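Dally-like, isoform A (Drosophila melanogaster, PDB 6XTZ) is a GPI-linked glypican, probably a cell-surface proteoglycan, that binds Wnt and Hedgehog proteins and shelters the Wnt lipid so that the signal can travel. Local coordinates at residues Ala520-Leu523 with Ser524-Lys527; Ser77-Leu80 with Gly81-Thr85; Arg35-Tyr39 with Cys40-Ser44. The protein carries 5 engineered substitutions. One frame throughout, in Å; residues are numbered along the deposited sequence.

Interaction 1. Residues Ala520-Leu523 with Ser524-Lys527; sequences ASQL and SHLK
Leu-523 and Lys-527 meet one turn apart on the same helix. The lysine chain passes the leucine at a slant, and its CE comes within 3.8 Å of Leu-523 CG. The ammonium end passes near one methyl branch, with Lys-527 NZ 4.1 Å from Leu-523 CD2. Lys-527 CG sits beside its own backbone N (chi1 -69°) and the chain is fully extended beyond it. The same torsion brings Lys-527 CG to 3.3 Å from Leu-523 O. That oxygen also accepts the backbone bond from Lys-527 N at 3.0 Å.

A second i to i+4 pair, Ser-521 and His-525, lies two residues earlier. The imidazole of His-525 has Ser-521 O over one face, displaced from the ring centre. Ser-521 O is 3.3 Å from His-525 CG and also accepts from His-525 N. Regular i to i+4 bonds position both pairs. Ser-524 N to Ala-520 O and Leu-526 N to Gln-522 O complete the set.

This turn belongs to helix 513-538. Leu-523, Leu-526 and Lys-527 face helix 263-283, where they touch Glu-264, Phe-265 and Glu-268. Gln-522 and His-525 pack against Val-213 of helix 185-216.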
loop_
_atom_site.group_PDB
_atom_site.type_symbol
_atom_site.label_atom_id
_atom_site.label_comp_id
_atom_site.label_asym_id
_atom_site.label_seq_id
_atom_site.Cartn_x
_atom_site.Cartn_y
_atom_site.Cartn_z
ATOM N N ALA A 520 -0.200 -6.604 14.963
ATOM C CA ALA A 520 -0.949 -7.751 14.457
ATOM C C ALA A 520 -2.081 -7.314 13.535
ATOM O O ALA A 520 -2.236 -7.849 12.431
ATOM C CB ALA A 520 -1.490 -8.579 15.623
ATOM N N SER A 521 -2.887 -6.343 13.972
ATOM C CA SER A 521 -4.007 -5.898 13.150
ATOM C C SER A 521 -3.523 -5.170 11.902
ATOM O O SER A 521 -4.144 -5.276 10.837
ATOM C CB SER A 521 -4.938 -5.004 13.967
ATOM O OG SER A 521 -4.263 -3.840 14.408
ATOM N N GLN A 522 -2.421 -4.427 12.011
ATOM C CA GLN A 522 -1.862 -3.759 10.839
ATOM C C GLN A 522 -1.273 -4.766 9.863
ATOM O O GLN A 522 -1.346 -4.575 8.643
ATOM C CB GLN A 522 -0.802 -2.745 11.263
ATOM C CG GLN A 522 -1.363 -1.387 11.624
ATOM C CD GLN A 522 -2.459 -1.468 12.665
ATOM O OE1 GLN A 522 -2.254 -1.995 13.759
ATOM N NE2 GLN A 522 -3.635 -0.953 12.328
ATOM N N LEU A 523 -0.679 -5.839 10.382
ATOM C CA LEU A 523 -0.176 -6.894 9.513
ATOM C C LEU A 523 -1.321 -7.618 8.817
ATOM O O LEU A 523 -1.210 -7.985 7.642
ATOM C CB LEU A 523 0.667 -7.872 10.328
ATOM C CG LEU A 523 1.572 -8.827 9.559
ATOM C CD1 LEU A 523 2.596 -8.049 8.749
ATOM C CD2 LEU A 523 2.254 -9.771 10.531
ATOM N N SER A 524 -2.438 -7.816 9.522
ATOM C CA SER A 524 -3.571 -8.525 8.938
ATOM C C SER A 524 -4.257 -7.688 7.864
ATOM O O SER A 524 -4.672 -8.222 6.829
ATOM C CB SER A 524 -4.562 -8.913 10.034
ATOM O OG SER A 524 -5.660 -9.631 9.501
ATOM N N HIS A 525 -4.389 -6.379 8.092
ATOM C CA HIS A 525 -4.989 -5.513 7.081
ATOM C C HIS A 525 -4.109 -5.423 5.841
ATOM O O HIS A 525 -4.615 -5.432 4.712
ATOM C CB HIS A 525 -5.239 -4.119 7.656
ATOM C CG HIS A 525 -6.300 -4.079 8.711
ATOM N ND1 HIS A 525 -7.346 -4.974 8.750
ATOM C CD2 HIS A 525 -6.474 -3.251 9.768
ATOM C CE1 HIS A 525 -8.121 -4.698 9.784
ATOM N NE2 HIS A 525 -7.614 -3.656 10.419
ATOM N N LEU A 526 -2.789 -5.333 6.032
ATOM C CA LEU A 526 -1.886 -5.258 4.889
ATOM C C LEU A 526 -1.925 -6.541 4.068
ATOM O O LEU A 526 -1.960 -6.490 2.833
ATOM C CB LEU A 526 -0.462 -4.964 5.360
ATOM C CG LEU A 526 0.580 -4.775 4.255
ATOM C CD1 LEU A 526 0.188 -3.624 3.340
ATOM C CD2 LEU A 526 1.960 -4.546 4.845
ATOM N N LYS A 527 -1.927 -7.699 4.733
ATOM C CA LYS A 527 -2.025 -8.959 4.004
ATOM C C LYS A 527 -3.373 -9.086 3.305
ATOM O O LYS A 527 -3.464 -9.659 2.213
ATOM C CB LYS A 527 -1.805 -10.142 4.948
ATOM C CG LYS A 527 -0.387 -10.275 5.476
ATOM C CD LYS A 527 -0.257 -11.472 6.408
ATOM C CE LYS A 527 1.155 -11.599 6.955
ATOM N NZ LYS A 527 1.282 -12.726 7.922
#

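Interaction 2. Residues Ser77-Leu80 with Gly81-Thr85; sequences SGIL and GSKAT
Gly-81 N bonds to Ser-77 O at 2.9 Å, and the i to i+4 ladder of an alpha helix runs on through Ser-82 to Gly-78, Lys-83 to Ile-79 and Ala-84 to Leu-80.

Ile-79 O is gripped twice. Lys-83 N donates nearly along the carbonyl axis, with a C=O...N angle of 163°. The hydroxyl of Ser-82 donates further off that axis, tilted from the carbonyl plane. Ser-82 OG is 3.0 Å from Ile-79 O, and the C=O...O angle is 118°. The hydroxyl lies between its own backbone N and carbonyl carbon (chi1 66°), which turns it back to the preceding turn.

Lys-83 begins close to the same carbonyl. Its CG lies 3.2 Å from Ile-79 O. The chain then bends at chi2 and leads away, and NZ forms a salt bridge with Asp-448. Gly-81 O is also held twice, but both donors belong to Thr-85, four residues on. Thr-85 OG1 at 3.2 Å and Thr-85 N at 3.1 Å reach Gly-81 O from opposite faces of its carbonyl plane.

Leu-80 and Ala-84 pack on Leu-207 of helix 185-216, and Ser-77 O accepts a bond from Ser-211. Ile-79 and Lys-83 touch Arg-452 of helix 441-455. Serine and threonine hydroxyls folded back onto carbonyls of the preceding turn are typical of alpha helices. Here they lie on the long helix 51-110 of the largely helical glypican core.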
loop_
_atom_site.group_PDB
_atom_site.type_symbol
_atom_site.label_atom_id
_atom_site.label_comp_id
_atom_site.label_asym_id
_atom_site.label_seq_id
_atom_site.Cartn_x
_atom_site.Cartn_y
_atom_site.Cartn_z
ATOM N N SER A 77 2.937 8.032 4.722
ATOM C CA SER A 77 1.512 7.786 4.914
ATOM C C SER A 77 0.672 8.925 4.347
ATOM O O SER A 77 -0.378 8.689 3.739
ATOM C CB SER A 77 1.213 7.586 6.399
ATOM O OG SER A 77 -0.167 7.350 6.616
ATOM N N GLY A 78 1.121 10.168 4.532
ATOM C CA GLY A 78 0.362 11.302 4.030
ATOM C C GLY A 78 0.337 11.369 2.514
ATOM O O GLY A 78 -0.704 11.651 1.915
ATOM N N ILE A 79 1.481 11.112 1.876
ATOM C CA ILE A 79 1.547 11.156 0.418
ATOM C C ILE A 79 0.681 10.059 -0.189
ATOM O O ILE A 79 -0.154 10.317 -1.063
ATOM C CB ILE A 79 3.007 11.051 -0.058
ATOM C CG1 ILE A 79 3.774 12.332 0.277
ATOM C CG2 ILE A 79 3.064 10.769 -1.551
ATOM C CD1 ILE A 79 5.243 12.278 -0.092
ATOM N N LEU A 80 0.865 8.816 0.267
ATOM C CA LEU A 80 0.076 7.711 -0.271
ATOM C C LEU A 80 -1.410 7.895 0.005
ATOM O O LEU A 80 -2.247 7.514 -0.822
ATOM C CB LEU A 80 0.559 6.381 0.308
ATOM C CG LEU A 80 2.011 6.002 0.017
ATOM C CD1 LEU A 80 2.312 4.603 0.530
ATOM C CD2 LEU A 80 2.308 6.108 -1.471
ATOM N N GLY A 81 -1.758 8.475 1.154
ATOM C CA GLY A 81 -3.160 8.702 1.458
ATOM C C GLY A 81 -3.795 9.740 0.553
ATOM O O GLY A 81 -4.940 9.580 0.118
ATOM N N SER A 82 -3.065 10.816 0.253
ATOM C CA SER A 82 -3.626 11.864 -0.593
ATOM C C SER A 82 -3.680 11.426 -2.051
ATOM O O SER A 82 -4.620 11.775 -2.776
ATOM C CB SER A 82 -2.820 13.153 -0.445
ATOM O OG SER A 82 -1.509 13.001 -0.957
ATOM N N LYS A 83 -2.680 10.663 -2.503
ATOM C CA LYS A 83 -2.711 10.139 -3.865
ATOM C C LYS A 83 -3.858 9.158 -4.057
ATOM O O LYS A 83 -4.438 9.085 -5.147
ATOM C CB LYS A 83 -1.379 9.473 -4.209
ATOM C CG LYS A 83 -0.196 10.428 -4.266
ATOM C CD LYS A 83 -0.336 11.433 -5.398
ATOM C CE LYS A 83 0.877 12.347 -5.459
ATOM N NZ LYS A 83 0.799 13.326 -6.578
ATOM N N ALA A 84 -4.195 8.392 -3.017
ATOM C CA ALA A 84 -5.364 7.522 -3.092
ATOM C C ALA A 84 -6.646 8.337 -3.196
ATOM O O ALA A 84 -7.572 7.959 -3.923
ATOM C CB ALA A 84 -5.410 6.597 -1.877
ATOM N N THR A 85 -6.715 9.462 -2.479
ATOM C CA THR A 85 -7.890 10.323 -2.568
ATOM C C THR A 85 -7.987 10.987 -3.936
ATOM O O THR A 85 -9.083 11.113 -4.497
ATOM C CB THR A 85 -7.853 11.379 -1.461
ATOM O OG1 THR A 85 -7.928 10.733 -0.184
ATOM C CG2 THR A 85 -9.017 12.351 -1.601
#

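Interaction 3. Residues Arg35-Tyr39 with Cys40-Ser44; sequences RVLRY and CESPS
Leu-37 and Ser-42 face each other across a loop that doubles back. Its two arms run 158° apart, nearly antiparallel in direction. Neither segment forms a regular helix or strand.

The van der Waals contacts come first. The leucine side chain lies against the serine hydroxyl, with Ser-42 OG 3.2 Å from Leu-37 CB and equally near CG. One methyl branch reaches further round the turn to make an apolar contact, and Leu-37 CD1 is 3.7 Å from Cys-40 CB. Arg-35 CB and Ser-42 CB also meet, at 3.9 Å.

The arginine then runs on alongside the returning chain. It is extended from CG to NE, which carries Arg-35 CD to 3.1 Å from Ser-42 O. The guanidinium lays one face over the Pro-43 to Ser-44 peptide, with the Ser-44 N 3.7 Å above the plane and over its centre. It lies there by packing alone, with no clear hydrogen bond to the peptide.

Polar bridging across the loop is slight. A water accepts from Val-36 N at 2.7 Å. It makes a further weak bond to Ser-42 OG at 3.4 Å.

At the bend, backbone N atoms of Arg-38, Tyr-39 and Cys-40 bond to the carboxylate of Glu-54. Cys-40 forms a disulfide with Cys-236, and Glu-41 makes a salt bridge to Lys-240. The loop lies between helices 14-19 and 51-110 in sequence. It is held to the first turns of helix 51-110, where Tyr-39 touches Ala-58, and to helix 236-239 through the disulfide.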
loop_
_atom_site.group_PDB
_atom_site.type_symbol
_atom_site.label_atom_id
_atom_site.label_comp_id
_atom_site.label_asym_id
_atom_site.label_seq_id
_atom_site.Cartn_x
_atom_site.Cartn_y
_atom_site.Cartn_z
ATOM N N ARG A 35 31.173 2.563 39.388
ATOM C CA ARG A 35 30.685 1.562 38.438
ATOM C C ARG A 35 29.171 1.462 38.595
ATOM O O ARG A 35 28.658 0.528 39.215
ATOM C CB ARG A 35 31.346 0.199 38.664
ATOM C CG ARG A 35 32.857 0.156 38.551
ATOM C CD ARG A 35 33.276 -1.251 38.159
ATOM N NE ARG A 35 34.641 -1.591 38.540
ATOM C CZ ARG A 35 35.264 -2.693 38.136
ATOM N NH1 ARG A 35 36.504 -2.942 38.530
ATOM N NH2 ARG A 35 34.646 -3.542 37.327
ATOM N N VAL A 36 28.448 2.423 38.022
ATOM C CA VAL A 36 26.997 2.453 38.177
ATOM C C VAL A 36 26.311 2.743 36.849
ATOM O O VAL A 36 25.086 2.912 36.800
ATOM C CB VAL A 36 26.575 3.484 39.240
ATOM C CG1 VAL A 36 26.962 3.010 40.635
ATOM C CG2 VAL A 36 27.195 4.838 38.937
ATOM N N LEU A 37 27.080 2.804 35.765
ATOM C CA LEU A 37 26.485 3.046 34.458
ATOM C C LEU A 37 25.620 1.863 34.044
ATOM O O LEU A 37 25.996 0.700 34.218
ATOM C CB LEU A 37 27.565 3.310 33.407
ATOM C CG LEU A 37 28.374 4.598 33.588
ATOM C CD1 LEU A 37 29.215 4.886 32.351
ATOM C CD2 LEU A 37 27.462 5.775 33.914
ATOM N N ARG A 38 24.444 2.175 33.498
ATOM C CA ARG A 38 23.465 1.172 33.096
ATOM C C ARG A 38 23.722 0.607 31.709
ATOM O O ARG A 38 23.466 -0.580 31.475
ATOM C CB ARG A 38 22.054 1.767 33.137
ATOM C CG ARG A 38 21.573 2.141 34.525
ATOM C CD ARG A 38 20.146 2.665 34.485
ATOM N NE ARG A 38 20.060 3.997 33.895
ATOM C CZ ARG A 38 18.932 4.690 33.785
ATOM N NH1 ARG A 38 17.792 4.176 34.226
ATOM N NH2 ARG A 38 18.943 5.900 33.240
ATOM N N TYR A 39 24.210 1.426 30.783
ATOM C CA TYR A 39 24.348 1.019 29.392
ATOM C C TYR A 39 25.795 0.990 28.930
ATOM O O TYR A 39 26.213 0.021 28.284
ATOM C CB TYR A 39 23.527 1.951 28.489
ATOM C CG TYR A 39 22.144 2.239 29.024
ATOM C CD1 TYR A 39 21.243 1.209 29.265
ATOM C CD2 TYR A 39 21.735 3.540 29.283
ATOM C CE1 TYR A 39 19.977 1.466 29.753
ATOM C CE2 TYR A 39 20.470 3.807 29.770
ATOM C CZ TYR A 39 19.596 2.766 30.004
ATOM O OH TYR A 39 18.337 3.026 30.489
ATOM N N CYS A 40 26.574 2.023 29.234
ATOM C CA CYS A 40 27.987 1.994 28.896
ATOM C C CYS A 40 28.731 1.039 29.822
ATOM O O CYS A 40 28.234 0.632 30.875
ATOM C CB CYS A 40 28.602 3.391 28.991
ATOM S SG CYS A 40 27.719 4.675 28.084
ATOM N N GLU A 41 29.944 0.681 29.413
ATOM C CA GLU A 41 30.814 -0.118 30.262
ATOM C C GLU A 41 31.426 0.756 31.349
ATOM O O GLU A 41 31.819 1.899 31.101
ATOM C CB GLU A 41 31.919 -0.778 29.434
ATOM C CG GLU A 41 32.808 -1.716 30.239
ATOM C CD GLU A 41 33.907 -2.347 29.405
ATOM O OE1 GLU A 41 34.112 -1.904 28.255
ATOM O OE2 GLU A 41 34.566 -3.288 29.900
ATOM N N SER A 42 31.493 0.211 32.564
ATOM C CA SER A 42 32.124 0.866 33.708
ATOM C C SER A 42 33.284 -0.011 34.165
ATOM O O SER A 42 33.148 -0.787 35.121
ATOM C CB SER A 42 31.130 1.096 34.842
ATOM O OG SER A 42 30.285 2.195 34.563
ATOM N N PRO A 43 34.428 0.074 33.501
ATOM C CA PRO A 43 35.565 -0.777 33.852
ATOM C C PRO A 43 36.282 -0.238 35.085
ATOM O O PRO A 43 35.921 0.794 35.649
ATOM C CB PRO A 43 36.448 -0.703 32.606
ATOM C CG PRO A 43 36.175 0.649 32.054
ATOM C CD PRO A 43 34.722 0.939 32.345
ATOM N N SER A 44 37.319 -0.968 35.498
ATOM C CA SER A 44 38.116 -0.539 36.641
ATOM C C SER A 44 38.900 0.731 36.336
ATOM O O SER A 44 39.144 1.539 37.241
ATOM C CB SER A 44 39.063 -1.660 37.066
ATOM O OG SER A 44 39.725 -2.218 35.944
HETATM O O HOH W 1 29.800 4.498 36.978
#

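In the fold
From the N terminus, interaction 3 comes first, closing a short surface loop before helix 51-110. Interaction 2 follows within that long helix, and interaction 1 comes near the C terminus in helix 513-538. The three lie in series, with no nesting or crossing. Interactions 1 and 2 each span helical turns and close no loop. Their centres are 19 Å apart, and both turns pack on helix 185-216. Helix 263-283 meets interaction 1, while helix 441-455 meets interaction 2. Interaction 3 lies far off, its centre about 47 Å from that of interaction 2, near one end of the elongated molecule. Helix 51-110 carries interaction 2 and, at its N-terminal end, receives the loop of interaction 3.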